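Local coordinates for protein copper sensitive operon repressor (Streptomyces lividans, PDB 4UIG) that probably represses transcription of a copper-sensitive operon by binding its DNA and letting go when copper(I) is bound, at residues L55-R60 and Q93-Q98. Residues are numbered along the deposited sequence; the frame is centred on the assembly and turned at random.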
ATOM      1  N   LEU A  55      -8.069 -13.744  17.870  1.00 29.69           N
ATOM      2  CA  LEU A  55      -9.328 -13.172  18.340  1.00 32.53           C
ATOM      3  C   LEU A  55      -9.134 -11.903  19.185  1.00 35.06           C
ATOM      4  O   LEU A  55      -9.958 -11.000  19.123  1.00 31.86           O
ATOM      5  CB  LEU A  55     -10.170 -14.197  19.114  1.00 30.93           C
ATOM      6  CG  LEU A  55     -10.765 -15.353  18.261  1.00 28.34           C
ATOM      7  CD1 LEU A  55     -11.444 -16.396  19.106  1.00 31.05           C
ATOM      8  CD2 LEU A  55     -11.761 -14.879  17.243  1.00 28.89           C
ATOM      9  N   LYS A  56      -8.094 -11.885  20.030  1.00 39.49           N
ATOM     10  CA  LYS A  56      -7.736 -10.670  20.800  1.00 42.76           C
ATOM     11  C   LYS A  56      -7.391  -9.480  19.860  1.00 34.00           C
ATOM     12  O   LYS A  56      -7.965  -8.426  20.001  1.00 39.73           O
ATOM     13  CB  LYS A  56      -6.581 -10.985  21.775  1.00 44.22           C
ATOM     14  CG  LYS A  56      -6.187  -9.886  22.764  0.50 44.56           C
ATOM     15  CD  LYS A  56      -4.997 -10.349  23.604  0.50 45.66           C
ATOM     16  CE  LYS A  56      -4.585  -9.337  24.655  0.50 47.90           C
ATOM     17  NZ  LYS A  56      -3.191  -9.621  25.096  0.50 49.28           N
ATOM     18  N   ARG A  57      -6.528  -9.684  18.877  1.00 33.86           N
ATOM     19  CA  ARG A  57      -6.214  -8.661  17.895  1.00 35.96           C
ATOM     20  C   ARG A  57      -7.488  -8.148  17.222  1.00 35.07           C
ATOM     21  O   ARG A  57      -7.618  -6.952  17.006  1.00 32.27           O
ATOM     22  CB  ARG A  57      -5.307  -9.177  16.784  1.00 42.50           C
ATOM     23  CG  ARG A  57      -3.805  -9.327  17.048  1.00 49.52           C
ATOM     24  CD  ARG A  57      -3.214  -9.977  15.779  1.00 54.49           C
ATOM     25  NE  ARG A  57      -1.765 -10.210  15.781  1.00 56.33           N
ATOM     26  CZ  ARG A  57      -0.837  -9.429  15.225  0.50 50.11           C
ATOM     27  NH1 ARG A  57      -1.140  -8.302  14.611  0.50 43.78           N
ATOM     28  NH2 ARG A  57       0.440  -9.792  15.294  0.50 53.07           N
ATOM     29  N   LEU A  58      -8.416  -9.050  16.871  1.00 28.26           N
ATOM     30  CA  LEU A  58      -9.623  -8.651  16.162  1.00 27.65           C
ATOM     31  C   LEU A  58     -10.598  -7.890  17.041  1.00 27.23           C
ATOM     32  O   LEU A  58     -11.270  -6.940  16.579  1.00 25.11           O
ATOM     33  CB  LEU A  58     -10.328  -9.848  15.495  1.00 27.43           C
ATOM     34  CG  LEU A  58      -9.586 -10.459  14.311  1.00 26.95           C
ATOM     35  CD1 LEU A  58     -10.197 -11.805  13.925  1.00 27.84           C
ATOM     36  CD2 LEU A  58      -9.636  -9.545  13.084  1.00 29.13           C
ATOM     37  N   ARG A  59     -10.692  -8.305  18.293  1.00 30.00           N
ATOM     38  CA  ARG A  59     -11.493  -7.558  19.274  1.00 33.57           C
ATOM     39  C   ARG A  59     -10.973  -6.112  19.448  1.00 31.12           C
ATOM     40  O   ARG A  59     -11.762  -5.182  19.462  1.00 31.86           O
ATOM     41  CB  ARG A  59     -11.568  -8.290  20.611  1.00 39.32           C
ATOM     42  CG  ARG A  59     -12.740  -9.284  20.676  1.00 45.67           C
ATOM     43  CD  ARG A  59     -12.944  -9.871  22.094  1.00 49.27           C
ATOM     44  NE  ARG A  59     -11.718 -10.470  22.644  1.00 53.62           N
ATOM     45  CZ  ARG A  59     -11.324 -11.753  22.516  1.00 56.44           C
ATOM     46  NH1 ARG A  59     -12.061 -12.670  21.860  1.00 50.97           N
ATOM     47  NH2 ARG A  59     -10.162 -12.121  23.056  1.00 57.85           N
ATOM     48  N   ARG A  60      -9.664  -5.962  19.487  1.00 34.49           N
ATOM     49  CA  ARG A  60      -8.988  -4.639  19.528  1.00 35.62           C
ATOM     50  C   ARG A  60      -9.324  -3.805  18.284  1.00 31.50           C
ATOM     51  O   ARG A  60      -9.671  -2.613  18.377  1.00 30.50           O
ATOM     52  CB  ARG A  60      -7.463  -4.824  19.621  1.00 42.66           C
ATOM     53  CG  ARG A  60      -6.733  -4.003  20.679  1.00 50.82           C
ATOM     54  CD  ARG A  60      -5.379  -3.476  20.195  0.50 50.27           C
ATOM     55  NE  ARG A  60      -4.824  -2.479  21.106  0.50 51.58           N
ATOM     56  CZ  ARG A  60      -5.253  -1.221  21.200  0.50 53.66           C
ATOM     57  NH1 ARG A  60      -6.251  -0.774  20.443  0.50 51.40           N
ATOM     58  NH2 ARG A  60      -4.685  -0.403  22.074  0.50 56.39           N
ATOM     59  N   GLN A  93      -3.410  -5.216   8.667  1.00 36.06           N
ATOM     60  CA  GLN A  93      -2.300  -5.694   7.847  1.00 36.32           C
ATOM     61  C   GLN A  93      -1.380  -6.572   8.606  1.00 31.15           C
ATOM     62  O   GLN A  93      -0.873  -7.563   8.104  1.00 31.88           O
ATOM     63  CB  GLN A  93      -1.530  -4.521   7.269  1.00 38.93           C
ATOM     64  CG  GLN A  93      -2.255  -3.916   6.112  1.00 44.80           C
ATOM     65  CD  GLN A  93      -1.533  -2.715   5.525  1.00 56.78           C
ATOM     66  OE1 GLN A  93      -0.300  -2.538   5.699  1.00 69.91           O
ATOM     67  NE2 GLN A  93      -2.276  -1.907   4.779  0.50 54.09           N
ATOM     68  N   SER A  94      -1.131  -6.193   9.826  1.00 30.91           N
ATOM     69  CA  SER A  94      -0.378  -6.999  10.704  1.00 34.49           C
ATOM     70  C   SER A  94      -1.039  -8.364  11.039  1.00 37.84           C
ATOM     71  O   SER A  94      -0.366  -9.406  11.081  1.00 32.45           O
ATOM     72  CB  SER A  94      -0.042  -6.196  11.929  1.00 35.32           C
ATOM     73  OG  SER A  94       0.482  -7.054  12.848  1.00 39.45           O
ATOM     74  N   PHE A  95      -2.346  -8.359  11.265  1.00 34.39           N
ATOM     75  CA  PHE A  95      -3.118  -9.603  11.378  1.00 31.65           C
ATOM     76  C   PHE A  95      -2.988 -10.471  10.089  1.00 28.28           C
ATOM     77  O   PHE A  95      -2.730 -11.666  10.207  1.00 28.68           O
ATOM     78  CB  PHE A  95      -4.591  -9.260  11.687  1.00 31.66           C
ATOM     79  CG  PHE A  95      -5.530 -10.431  11.619  1.00 32.61           C
ATOM     80  CD1 PHE A  95      -5.473 -11.437  12.572  1.00 37.58           C
ATOM     81  CD2 PHE A  95      -6.487 -10.514  10.618  1.00 32.63           C
ATOM     82  CE1 PHE A  95      -6.369 -12.511  12.526  1.00 35.84           C
ATOM     83  CE2 PHE A  95      -7.380 -11.596  10.552  1.00 35.04           C
ATOM     84  CZ  PHE A  95      -7.312 -12.592  11.508  1.00 33.59           C
ATOM     85  N   ALA A  96      -3.110  -9.860   8.912  1.00 28.04           N
ATOM     86  CA  ALA A  96      -3.013 -10.546   7.607  1.00 29.49           C
ATOM     87  C   ALA A  96      -1.654 -11.251   7.436  1.00 32.57           C
ATOM     88  O   ALA A  96      -1.592 -12.378   6.961  1.00 31.20           O
ATOM     89  CB  ALA A  96      -3.240  -9.587   6.470  1.00 28.87           C
ATOM     90  N   LEU A  97      -0.574 -10.595   7.870  1.00 35.56           N
ATOM     91  CA  LEU A  97       0.769 -11.161   7.799  1.00 37.03           C
ATOM     92  C   LEU A  97       0.946 -12.369   8.688  1.00 37.66           C
ATOM     93  O   LEU A  97       1.626 -13.326   8.293  1.00 36.04           O
ATOM     94  CB  LEU A  97       1.837 -10.113   8.145  1.00 36.56           C
ATOM     95  CG  LEU A  97       2.139  -9.045   7.101  1.00 40.77           C
ATOM     96  CD1 LEU A  97       2.962  -7.914   7.721  0.50 38.89           C
ATOM     97  CD2 LEU A  97       2.886  -9.627   5.896  1.00 39.85           C
ATOM     98  N   GLN A  98       0.363 -12.347   9.884  1.00 35.82           N
ATOM     99  CA  GLN A  98       0.388 -13.530  10.750  1.00 37.88           C
ATOM    100  C   GLN A  98      -0.362 -14.723  10.159  1.00 36.19           C
ATOM    101  O   GLN A  98       0.140 -15.860  10.167  1.00 35.39           O
ATOM    102  CB  GLN A  98      -0.161 -13.232  12.121  1.00 41.26           C
ATOM    103  CG  GLN A  98       0.588 -12.084  12.768  1.00 46.67           C
ATOM    104  CD  GLN A  98       0.873 -12.363  14.198  0.50 47.21           C
ATOM    105  OE1 GLN A  98       0.113 -11.971  15.066  0.50 48.89           O
ATOM    106  NE2 GLN A  98       1.952 -13.085  14.454  0.50 50.05           N
TER
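Leu58 CD2 sits over one face of the Phe95 ring in a CH-pi contact, 4.1 Å from the ring centroid and 14° off the normal. Leu58 CD1 reaches the far end of the ring at Phe95 CZ (3.8 Å). Arg57 CD comes up to the ring edge at Phe95 CD1, 4.2 Å away, and His54 of the same chain meets the ring edge-to-face. The Arg57 guanidinium, turned 47° from the ring, has Ser94 O and Gln98 CG over one face. Its chain is extended from CG to NE, which carries NH1 across to helix 78-114; the axes of segments 55-60 and 93-98, nearly antiparallel, come within 10.8 Å. There Arg57 NH1 donates to Ser94 OG at 2.7 Å, the oxygen lying 16° out of the guanidinium plane. Val85 of a second subunit packs on Phe95 and Gln69 of that subunit on Leu58, so the second subunit packs against this apolar pair. The contact thus joins a buried leucine-phenylalanine pair to a partly exposed polar one, in which Glu53, salt-bridged to Arg57 NE, probably offsets the arginine charge and, with the serine hydroxyl, limits rotation of the guanidinium.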